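Local coordinates for ABC transporter, substrate-binding protein (Streptococcus pneumoniae, PDB 5G5Y) that binds short- and long-chain fructooligosaccharides, with a preference for tetrasaccharides and larger, and delivers them to an ABC transporter for import, at residues D193-F198 and D205-L210; H133-M138 and E410-Y415; N443-R448 and D464-E469. All blocks are in the same frame, centred on the assembly; numbering follows the deposited sequence.

Interaction 1 of 3, residues D193-F198 and D205-L210; sequences DFKFLF and DNDDHL
Lys195 reaches from a short 3-10 turn, packs along Asp205 and closes a salt-bridge network with Asp193 and Asp207 inside the loop that joins strands 181-183 and 210-212. Its CB lies 3.7 Å from Asp205 OD2, and Lys195 CG stays near the same oxygen, more loosely, at 4.2 Å. CD then passes over the backbone of Asn206, touching that residue's carbonyl carbon C at 3.4 Å, while CE sits between carboxylates, 3.2 Å from Asp205 OD2. Bends at chi3 (55°) and chi4 (70°) fold the end of the chain back, so that NZ meets Asp207 OD1 nearly along the C-O bond at 2.8 Å and also bonds Asp193 OD2. The two carboxylates probably balance the buried charge, and Tyr447 OH of helix 429-455 supplies a third, neutral partner.

Asp205 does not bond the lysine; its OD1 takes the ND1 hydrogen of His209 through the syn lone pair, in the imidazole plane and almost straight (171°), and is also bonded by Thr221. This ties Asp205, just before the type I turn from Asn206, to His209 at its last position, and fixes the imidazole's rotation. A water spans the backbones, donating to Lys195 O and accepting from Asp205 N at 2.9 Å. Asp207 OD2 bonds the backbone N of Gly190, next to the substrate-binding Asn191, which places the network beside the sugar site. Asp193 forms an Asx turn: its OD2 accepts from Lys195 N on one face of the carboxylate plane and from Lys195 NZ, 2.8 Å away, on the other.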
loop_
_atom_site.group_PDB
_atom_site.type_symbol
_atom_site.label_atom_id
_atom_site.label_comp_id
_atom_site.label_asym_id
_atom_site.label_seq_id
_atom_site.Cartn_x
_atom_site.Cartn_y
_atom_site.Cartn_z
ATOM N N ASP A 193 -0.789 -13.699 1.969
ATOM C CA ASP A 193 0.173 -14.668 1.481
ATOM C C ASP A 193 1.244 -14.991 2.534
ATOM O O ASP A 193 1.510 -14.168 3.397
ATOM C CB ASP A 193 0.863 -14.119 0.222
ATOM C CG ASP A 193 1.704 -15.176 -0.474
ATOM O OD1 ASP A 193 1.146 -16.273 -0.711
ATOM O OD2 ASP A 193 2.930 -14.992 -0.704
ATOM N N PHE A 194 1.917 -16.145 2.396
ATOM C CA PHE A 194 2.927 -16.605 3.325
ATOM C C PHE A 194 4.345 -16.058 3.089
ATOM O O PHE A 194 5.245 -16.383 3.861
ATOM C CB PHE A 194 3.001 -18.176 3.374
ATOM C CG PHE A 194 3.301 -18.825 2.050
ATOM C CD1 PHE A 194 4.580 -18.817 1.513
ATOM C CD2 PHE A 194 2.284 -19.394 1.300
ATOM C CE1 PHE A 194 4.830 -19.386 0.268
ATOM C CE2 PHE A 194 2.545 -19.964 0.059
ATOM C CZ PHE A 194 3.822 -19.979 -0.444
ATOM N N LYS A 195 4.565 -15.293 2.013
ATOM C CA LYS A 195 5.933 -14.987 1.543
ATOM C C LYS A 195 6.784 -14.229 2.595
ATOM O O LYS A 195 8.026 -14.306 2.561
ATOM C CB LYS A 195 5.945 -14.290 0.166
ATOM C CG LYS A 195 5.403 -12.855 0.179
ATOM C CD LYS A 195 5.628 -12.108 -1.136
ATOM C CE LYS A 195 5.067 -12.816 -2.371
ATOM N NZ LYS A 195 3.571 -12.794 -2.357
ATOM N N PHE A 196 6.137 -13.548 3.549
ATOM C CA PHE A 196 6.833 -12.995 4.724
ATOM C C PHE A 196 7.882 -13.947 5.367
ATOM O O PHE A 196 8.978 -13.521 5.815
ATOM C CB PHE A 196 5.793 -12.539 5.778
ATOM C CG PHE A 196 6.404 -12.032 7.034
ATOM C CD1 PHE A 196 6.940 -10.743 7.087
ATOM C CD2 PHE A 196 6.522 -12.855 8.126
ATOM C CE1 PHE A 196 7.556 -10.271 8.232
ATOM C CE2 PHE A 196 7.150 -12.392 9.281
ATOM C CZ PHE A 196 7.666 -11.099 9.326
ATOM N N LEU A 197 7.577 -15.240 5.400
ATOM C CA LEU A 197 8.457 -16.208 6.078
ATOM C C LEU A 197 9.734 -16.505 5.290
ATOM O O LEU A 197 10.681 -17.046 5.858
ATOM C CB LEU A 197 7.739 -17.540 6.347
ATOM C CG LEU A 197 6.628 -17.509 7.418
ATOM C CD1 LEU A 197 6.091 -18.916 7.661
ATOM C CD2 LEU A 197 7.098 -16.897 8.736
ATOM N N PHE A 198 9.771 -16.186 3.998
ATOM C CA PHE A 198 10.948 -16.531 3.179
ATOM C C PHE A 198 12.243 -15.899 3.672
ATOM O O PHE A 198 13.321 -16.484 3.468
ATOM C CB PHE A 198 10.711 -16.200 1.693
ATOM C CG PHE A 198 9.965 -17.295 0.952
ATOM C CD1 PHE A 198 8.984 -18.083 1.591
ATOM C CD2 PHE A 198 10.256 -17.563 -0.378
ATOM C CE1 PHE A 198 8.312 -19.094 0.899
ATOM C CE2 PHE A 198 9.591 -18.568 -1.073
ATOM C CZ PHE A 198 8.614 -19.335 -0.435
ATOM N N ASP A 205 11.289 -12.205 0.175
ATOM C CA ASP A 205 10.410 -12.013 -0.983
ATOM C C ASP A 205 9.386 -10.899 -0.728
ATOM O O ASP A 205 9.082 -10.559 0.412
ATOM C CB ASP A 205 9.696 -13.333 -1.304
ATOM C CG ASP A 205 9.029 -13.350 -2.686
ATOM O OD1 ASP A 205 9.520 -12.629 -3.610
ATOM O OD2 ASP A 205 8.007 -14.106 -2.844
ATOM N N ASN A 206 8.834 -10.341 -1.798
ATOM C CA ASN A 206 7.702 -9.428 -1.658
ATOM C C ASN A 206 6.864 -9.507 -2.919
ATOM O O ASN A 206 7.235 -10.249 -3.838
ATOM C CB ASN A 206 8.170 -8.014 -1.341
ATOM C CG ASN A 206 9.090 -7.436 -2.396
ATOM O OD1 ASN A 206 8.888 -7.628 -3.605
ATOM N ND2 ASN A 206 10.079 -6.671 -1.955
ATOM N N ASP A 207 5.759 -8.768 -2.967
ATOM C CA ASP A 207 4.813 -8.894 -4.103
ATOM C C ASP A 207 5.406 -8.462 -5.433
ATOM O O ASP A 207 4.882 -8.853 -6.456
ATOM C CB ASP A 207 3.498 -8.159 -3.802
ATOM C CG ASP A 207 2.645 -8.884 -2.774
ATOM O OD1 ASP A 207 2.939 -10.077 -2.475
ATOM O OD2 ASP A 207 1.670 -8.283 -2.257
ATOM N N ASP A 208 6.460 -7.645 -5.429
ATOM C CA ASP A 208 7.190 -7.294 -6.668
ATOM C C ASP A 208 8.329 -8.274 -7.005
ATOM O O ASP A 208 8.958 -8.144 -8.047
ATOM C CB ASP A 208 7.832 -5.918 -6.541
ATOM C CG ASP A 208 6.815 -4.813 -6.298
ATOM O OD1 ASP A 208 5.794 -4.761 -6.998
ATOM O OD2 ASP A 208 7.029 -3.986 -5.385
ATOM N N HIS A 209 8.605 -9.225 -6.107
ATOM C CA HIS A 209 9.789 -10.089 -6.167
ATOM C C HIS A 209 11.065 -9.283 -6.397
ATOM O O HIS A 209 11.947 -9.707 -7.148
ATOM C CB HIS A 209 9.648 -11.178 -7.222
ATOM C CG HIS A 209 8.366 -11.937 -7.140
ATOM N ND1 HIS A 209 7.978 -12.621 -6.008
ATOM C CD2 HIS A 209 7.366 -12.096 -8.036
ATOM C CE1 HIS A 209 6.771 -13.125 -6.195
ATOM N NE2 HIS A 209 6.387 -12.840 -7.421
ATOM N N LEU A 210 11.133 -8.108 -5.790
ATOM C CA LEU A 210 12.259 -7.214 -6.016
ATOM C C LEU A 210 12.662 -6.492 -4.742
ATOM O O LEU A 210 11.860 -5.747 -4.166
ATOM C CB LEU A 210 11.898 -6.207 -7.094
ATOM C CG LEU A 210 13.052 -5.497 -7.764
ATOM C CD1 LEU A 210 13.726 -6.415 -8.773
ATOM C CD2 LEU A 210 12.520 -4.260 -8.480
HETATM O O HOH W 1 10.201 -12.597 2.884
#

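Interaction 2 of 3, residues H133-M138 and E410-Y415; sequences HSVNDM and EYYVPY
Val135 and Met138 pack along the CD2-CE2 side and phenol end of the Tyr412 ring, and these three buried residues make the whole contact without a hydrogen bond across it. Val135 stands at roughly a right angle to the tyrosine. Its two methyls divide the near side of the ring: CG2 approaches Tyr412 CD2 at 3.7 Å, while CG1 lies further out along the ring, 3.9 Å from Tyr412 CE2. With CG1 anti to the backbone N (chi1 176°), the valine can place both branches along this side.

Met138 meets the outer end of the same ring obliquely. Its CG lies at the edge, near the ring plane, 3.8 Å from Tyr412 CE2. The bend at chi3 (53°) turns the terminal methyl back, and Met138 CB, CG and CE all lie at the same 3.4 Å from Tyr412 OH, wrapping the phenol end. The sulfur belongs to the same edge: SD is 5.4 Å from the ring centroid and 85° off the ring normal, an edge-on Met-aromatic contact. Tyr411 CB packs over one face, offset toward the rim.

This apolar packing lies near the sugar site, the side chain of Met138 being about 7 Å from that of the substrate-binding Trp270. Phe196 meets Tyr412 with inclined planes and also touches Val135. Met138 lies where the loop runs into strand 138-142 and packs on Arg404 and Leu407 of helix 399-412, while Val284 of strand 282-284 contacts both Met138 and Tyr412; the tyrosine side chain thus bridges from the helix to the sheet and to the loop leading into strand 138-142.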
loop_
_atom_site.group_PDB
_atom_site.type_symbol
_atom_site.label_atom_id
_atom_site.label_comp_id
_atom_site.label_asym_id
_atom_site.label_seq_id
_atom_site.Cartn_x
_atom_site.Cartn_y
_atom_site.Cartn_z
ATOM N N HIS A 133 3.733 0.469 5.658
ATOM C CA HIS A 133 3.780 -0.309 4.450
ATOM C C HIS A 133 4.906 -1.332 4.354
ATOM O O HIS A 133 4.853 -2.197 3.482
ATOM C CB HIS A 133 3.845 0.625 3.252
ATOM C CG HIS A 133 2.678 1.532 3.179
ATOM N ND1 HIS A 133 1.413 1.087 2.861
ATOM C CD2 HIS A 133 2.562 2.847 3.459
ATOM C CE1 HIS A 133 0.580 2.114 2.894
ATOM N NE2 HIS A 133 1.250 3.182 3.290
ATOM N N SER A 134 5.874 -1.278 5.273
ATOM C CA SER A 134 7.089 -2.087 5.191
ATOM C C SER A 134 6.834 -3.592 5.184
ATOM O O SER A 134 7.593 -4.337 4.550
ATOM C CB SER A 134 8.063 -1.728 6.319
ATOM O OG SER A 134 8.560 -0.402 6.178
ATOM N N VAL A 135 5.789 -4.023 5.907
ATOM C CA VAL A 135 5.356 -5.435 5.933
ATOM C C VAL A 135 3.874 -5.385 5.709
ATOM O O VAL A 135 3.182 -4.638 6.417
ATOM C CB VAL A 135 5.657 -6.096 7.293
ATOM C CG1 VAL A 135 5.143 -7.549 7.398
ATOM C CG2 VAL A 135 7.150 -6.120 7.485
ATOM N N ASN A 136 3.388 -6.123 4.719
ATOM C CA ASN A 136 1.953 -6.174 4.432
ATOM C C ASN A 136 1.294 -7.449 4.977
ATOM O O ASN A 136 0.239 -7.369 5.625
ATOM C CB ASN A 136 1.674 -5.932 2.949
ATOM C CG ASN A 136 2.218 -7.040 2.033
ATOM O OD1 ASN A 136 3.315 -7.538 2.205
ATOM N ND2 ASN A 136 1.451 -7.393 1.046
ATOM N N ASP A 137 1.944 -8.595 4.767
ATOM C CA ASP A 137 1.409 -9.893 5.138
ATOM C C ASP A 137 1.963 -10.428 6.467
ATOM O O ASP A 137 2.684 -11.421 6.500
ATOM C CB ASP A 137 1.610 -10.921 4.016
ATOM C CG ASP A 137 3.061 -11.256 3.748
ATOM O OD1 ASP A 137 3.921 -10.358 3.777
ATOM O OD2 ASP A 137 3.347 -12.463 3.514
ATOM N N MET A 138 1.585 -9.774 7.555
ATOM C CA MET A 138 2.051 -10.137 8.893
ATOM C C MET A 138 1.531 -11.532 9.252
ATOM O O MET A 138 0.412 -11.891 8.862
ATOM C CB MET A 138 1.565 -9.136 9.949
ATOM C CG MET A 138 2.120 -7.765 9.785
ATOM S SD MET A 138 1.572 -6.523 10.975
ATOM C CE MET A 138 1.898 -7.284 12.554
ATOM N N GLU A 410 8.348 -2.882 16.948
ATOM C CA GLU A 410 8.696 -3.862 17.992
ATOM C C GLU A 410 9.223 -5.181 17.394
ATOM O O GLU A 410 10.267 -5.664 17.823
ATOM C CB GLU A 410 7.440 -4.185 18.813
ATOM C CG GLU A 410 7.572 -5.265 19.877
ATOM C CD GLU A 410 6.306 -5.437 20.742
ATOM O OE1 GLU A 410 5.239 -4.817 20.461
ATOM O OE2 GLU A 410 6.371 -6.244 21.695
ATOM N N TYR A 411 8.519 -5.716 16.394
ATOM C CA TYR A 411 8.816 -7.062 15.881
ATOM C C TYR A 411 9.735 -7.111 14.660
ATOM O O TYR A 411 10.499 -8.064 14.514
ATOM C CB TYR A 411 7.519 -7.795 15.553
ATOM C CG TYR A 411 6.754 -8.169 16.796
ATOM C CD1 TYR A 411 7.146 -9.268 17.573
ATOM C CD2 TYR A 411 5.651 -7.418 17.225
ATOM C CE1 TYR A 411 6.466 -9.603 18.744
ATOM C CE2 TYR A 411 4.959 -7.756 18.392
ATOM C CZ TYR A 411 5.347 -8.865 19.131
ATOM O OH TYR A 411 4.624 -9.230 20.293
ATOM N N TYR A 412 9.624 -6.133 13.767
ATOM C CA TYR A 412 10.212 -6.281 12.412
ATOM C C TYR A 412 11.378 -5.357 12.094
ATOM O O TYR A 412 12.368 -5.771 11.489
ATOM C CB TYR A 412 9.158 -6.107 11.352
ATOM C CG TYR A 412 7.933 -6.949 11.464
ATOM C CD1 TYR A 412 7.995 -8.291 11.836
ATOM C CD2 TYR A 412 6.695 -6.410 11.167
ATOM C CE1 TYR A 412 6.864 -9.059 11.945
ATOM C CE2 TYR A 412 5.546 -7.185 11.213
ATOM C CZ TYR A 412 5.635 -8.514 11.587
ATOM O OH TYR A 412 4.487 -9.275 11.665
ATOM N N VAL A 413 11.259 -4.087 12.462
ATOM C CA VAL A 413 12.283 -3.121 12.143
ATOM C C VAL A 413 13.729 -3.529 12.502
ATOM O O VAL A 413 14.615 -3.362 11.665
ATOM C CB VAL A 413 11.906 -1.745 12.675
ATOM C CG1 VAL A 413 13.080 -0.759 12.606
ATOM C CG2 VAL A 413 10.716 -1.230 11.865
ATOM N N PRO A 414 13.956 -4.142 13.682
ATOM C CA PRO A 414 15.312 -4.572 14.015
ATOM C C PRO A 414 15.962 -5.547 13.019
ATOM O O PRO A 414 17.202 -5.621 12.953
ATOM C CB PRO A 414 15.151 -5.236 15.394
ATOM C CG PRO A 414 13.917 -4.632 15.979
ATOM C CD PRO A 414 13.013 -4.398 14.802
ATOM N N TYR A 415 15.131 -6.242 12.231
ATOM C CA TYR A 415 15.586 -7.262 11.297
ATOM C C TYR A 415 15.530 -6.818 9.821
ATOM O O TYR A 415 15.857 -7.617 8.974
ATOM C CB TYR A 415 14.761 -8.514 11.495
ATOM C CG TYR A 415 14.820 -8.938 12.928
ATOM C CD1 TYR A 415 16.021 -9.391 13.468
ATOM C CD2 TYR A 415 13.718 -8.817 13.757
ATOM C CE1 TYR A 415 16.128 -9.712 14.793
ATOM C CE2 TYR A 415 13.804 -9.170 15.107
ATOM C CZ TYR A 415 15.015 -9.599 15.606
ATOM O OH TYR A 415 15.115 -9.976 16.903
#

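Interaction 3 of 3, residues N443-R448 and D464-E469; sequences NDYIYR and DDYKKE
Aromatic and apolar contacts around Tyr445 and Tyr466 join the nearly antiparallel helices 429-455 and 459-472, whose short segments run at 171° with axes 11.6 Å apart. The two rings have planes at 26° but are slid apart, with centroids separated by 5.8 Å, so they barely overlap. What touches is one side of each: Tyr445 CE2 lies 3.6 Å from Tyr466 CD1. A chi1 of 173° swings the ring of Tyr445 away from its own backbone N and across the gap, until its hydroxyl end lies against the opposite helix. Trp453 meets the Tyr466 ring edge-to-face.

Aliphatic contacts receive the end of Tyr445. Its OH is 3.5 Å from Tyr466 CA and 3.3 Å from Glu469 CB, while Glu469 CG packs near the ring carbon CZ. Glu469 crosses the tyrosine at about a right angle, using its methylenes here; its chain bends at chi2, and OE1 turns to a salt bridge with Lys472. Ile446, the next residue after Tyr445, brings CG1 and CG2 to the phenol oxygen of Tyr466.

Polar links are made through that oxygen rather than directly between the segments. A water donates to both Ile446 O, at 2.8 Å, and Tyr466 OH, at 3.0 Å, while Ala222 O is hydrogen-bonded to the same hydroxyl. This is the packing of an antiparallel helical hairpin, and the hairpin borders the second calcium site: Tyr466 lies near its ligand Asp223, and Ile446 near Phe220, another of its ligands.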
loop_
_atom_site.group_PDB
_atom_site.type_symbol
_atom_site.label_atom_id
_atom_site.label_comp_id
_atom_site.label_asym_id
_atom_site.label_seq_id
_atom_site.Cartn_x
_atom_site.Cartn_y
_atom_site.Cartn_z
ATOM N N ASN A 443 4.400 -13.295 -14.071
ATOM C CA ASN A 443 3.891 -13.223 -12.692
ATOM C C ASN A 443 3.074 -14.444 -12.311
ATOM O O ASN A 443 3.334 -15.083 -11.266
ATOM C CB ASN A 443 3.126 -11.922 -12.424
ATOM C CG ASN A 443 4.062 -10.722 -12.284
ATOM O OD1 ASN A 443 5.284 -10.877 -12.320
ATOM N ND2 ASN A 443 3.499 -9.541 -12.112
ATOM N N ASP A 444 2.110 -14.800 -13.145
ATOM C CA ASP A 444 1.264 -15.970 -12.880
ATOM C C ASP A 444 2.093 -17.246 -12.918
ATOM O O ASP A 444 1.857 -18.138 -12.128
ATOM C CB ASP A 444 0.079 -16.068 -13.861
ATOM C CG ASP A 444 -0.999 -14.962 -13.639
ATOM O OD1 ASP A 444 -1.172 -14.482 -12.514
ATOM O OD2 ASP A 444 -1.703 -14.582 -14.610
ATOM N N TYR A 445 3.078 -17.307 -13.808
ATOM C CA TYR A 445 4.008 -18.464 -13.888
ATOM C C TYR A 445 4.792 -18.683 -12.589
ATOM O O TYR A 445 4.942 -19.810 -12.089
ATOM C CB TYR A 445 4.973 -18.281 -15.074
ATOM C CG TYR A 445 6.061 -19.308 -15.147
ATOM C CD1 TYR A 445 5.791 -20.613 -15.574
ATOM C CD2 TYR A 445 7.361 -18.996 -14.790
ATOM C CE1 TYR A 445 6.800 -21.562 -15.623
ATOM C CE2 TYR A 445 8.371 -19.931 -14.827
ATOM C CZ TYR A 445 8.085 -21.232 -15.241
ATOM O OH TYR A 445 9.105 -22.173 -15.272
ATOM N N ILE A 446 5.327 -17.600 -12.045
ATOM C CA ILE A 446 6.046 -17.671 -10.781
ATOM C C ILE A 446 5.149 -18.287 -9.670
ATOM O O ILE A 446 5.572 -19.190 -8.925
ATOM C CB ILE A 446 6.554 -16.276 -10.361
ATOM C CG1 ILE A 446 7.736 -15.866 -11.249
ATOM C CG2 ILE A 446 6.970 -16.256 -8.879
ATOM C CD1 ILE A 446 8.027 -14.404 -11.205
ATOM N N TYR A 447 3.921 -17.816 -9.568
ATOM C CA TYR A 447 3.012 -18.358 -8.554
ATOM C C TYR A 447 2.549 -19.780 -8.880
ATOM O O TYR A 447 2.344 -20.564 -7.979
ATOM C CB TYR A 447 1.846 -17.431 -8.291
ATOM C CG TYR A 447 2.215 -16.188 -7.463
ATOM C CD1 TYR A 447 2.986 -16.277 -6.304
ATOM C CD2 TYR A 447 1.792 -14.924 -7.851
ATOM C CE1 TYR A 447 3.323 -15.131 -5.570
ATOM C CE2 TYR A 447 2.118 -13.781 -7.127
ATOM C CZ TYR A 447 2.880 -13.899 -5.978
ATOM O OH TYR A 447 3.184 -12.783 -5.243
ATOM N N ARG A 448 2.362 -20.097 -10.145
ATOM C CA ARG A 448 1.964 -21.461 -10.511
ATOM C C ARG A 448 3.042 -22.469 -10.080
ATOM O O ARG A 448 2.732 -23.473 -9.451
ATOM C CB ARG A 448 1.687 -21.584 -12.007
ATOM C CG ARG A 448 1.217 -22.998 -12.389
ATOM C CD ARG A 448 0.847 -23.146 -13.858
ATOM N NE ARG A 448 1.940 -22.987 -14.820
ATOM C CZ ARG A 448 2.827 -23.925 -15.175
ATOM N NH1 ARG A 448 2.852 -25.133 -14.602
ATOM N NH2 ARG A 448 3.724 -23.643 -16.126
ATOM N N ASP A 464 16.369 -25.444 -12.104
ATOM C CA ASP A 464 17.237 -24.897 -13.167
ATOM C C ASP A 464 16.438 -24.550 -14.426
ATOM O O ASP A 464 16.617 -23.451 -14.995
ATOM C CB ASP A 464 18.431 -25.822 -13.486
ATOM C CG ASP A 464 19.549 -25.739 -12.454
ATOM O OD1 ASP A 464 19.508 -24.885 -11.529
ATOM O OD2 ASP A 464 20.504 -26.539 -12.571
ATOM N N ASP A 465 15.509 -25.414 -14.831
ATOM C CA ASP A 465 14.683 -25.085 -16.018
ATOM C C ASP A 465 13.741 -23.894 -15.772
ATOM O O ASP A 465 13.407 -23.143 -16.687
ATOM C CB ASP A 465 13.826 -26.261 -16.485
ATOM C CG ASP A 465 14.627 -27.334 -17.229
ATOM O OD1 ASP A 465 15.785 -27.114 -17.584
ATOM O OD2 ASP A 465 14.068 -28.418 -17.463
ATOM N N TYR A 466 13.269 -23.768 -14.538
ATOM C CA TYR A 466 12.419 -22.642 -14.163
ATOM C C TYR A 466 13.152 -21.334 -14.330
ATOM O O TYR A 466 12.604 -20.410 -14.889
ATOM C CB TYR A 466 11.931 -22.819 -12.734
ATOM C CG TYR A 466 11.559 -21.581 -11.925
ATOM C CD1 TYR A 466 10.278 -21.037 -12.001
ATOM C CD2 TYR A 466 12.456 -21.036 -10.998
ATOM C CE1 TYR A 466 9.893 -19.934 -11.218
ATOM C CE2 TYR A 466 12.089 -19.948 -10.209
ATOM C CZ TYR A 466 10.811 -19.404 -10.315
ATOM O OH TYR A 466 10.439 -18.378 -9.514
ATOM N N LYS A 467 14.384 -21.262 -13.841
ATOM C CA LYS A 467 15.183 -20.054 -14.033
ATOM C C LYS A 467 15.419 -19.755 -15.521
ATOM O O LYS A 467 15.320 -18.607 -15.931
ATOM C CB LYS A 467 16.510 -20.145 -13.293
ATOM C CG LYS A 467 16.334 -20.113 -11.786
ATOM C CD LYS A 467 17.662 -19.950 -11.052
ATOM C CE LYS A 467 18.603 -21.137 -11.221
ATOM N NZ LYS A 467 19.892 -20.799 -10.569
ATOM N N LYS A 468 15.635 -20.791 -16.329
ATOM C CA LYS A 468 15.736 -20.609 -17.778
ATOM C C LYS A 468 14.452 -20.037 -18.401
ATOM O O LYS A 468 14.499 -19.219 -19.329
ATOM C CB LYS A 468 16.069 -21.953 -18.471
ATOM C CG LYS A 468 17.455 -22.489 -18.165
ATOM C CD LYS A 468 17.673 -23.784 -18.957
ATOM C CE LYS A 468 18.902 -24.565 -18.519
ATOM N NZ LYS A 468 20.028 -23.658 -18.190
ATOM N N GLU A 469 13.309 -20.495 -17.907
ATOM C CA GLU A 469 12.014 -20.030 -18.375
ATOM C C GLU A 469 11.823 -18.529 -18.031
ATOM O O GLU A 469 11.342 -17.761 -18.839
ATOM C CB GLU A 469 10.912 -20.878 -17.742
ATOM C CG GLU A 469 9.717 -21.025 -18.577
ATOM C CD GLU A 469 9.986 -21.725 -19.919
ATOM O OE1 GLU A 469 10.906 -22.538 -20.103
ATOM O OE2 GLU A 469 9.166 -21.482 -20.760
HETATM O O HOH W 2 8.183 -19.359 -7.855
#

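In the fold
From the N terminus, the loop 133-138 leading into strand 138-142 comes first, and interaction 2 is completed only when the chain reaches segment 410-415 in the last part of helix 399-412, enclosing a little over half of the chain. Interaction 1 is nested within that span, a short closure in the loop between strands 181-183 and 210-212. Interaction 3 follows in series, pairing helices 429-455 and 459-472. Interaction 1 physically links the others: Phe196 N bonds Asp137 OD2 of interaction 2, while on the way to interaction 3 His209 rests on Ile446. Interactions 2 and 3, with centres about 27 Å apart, do not touch.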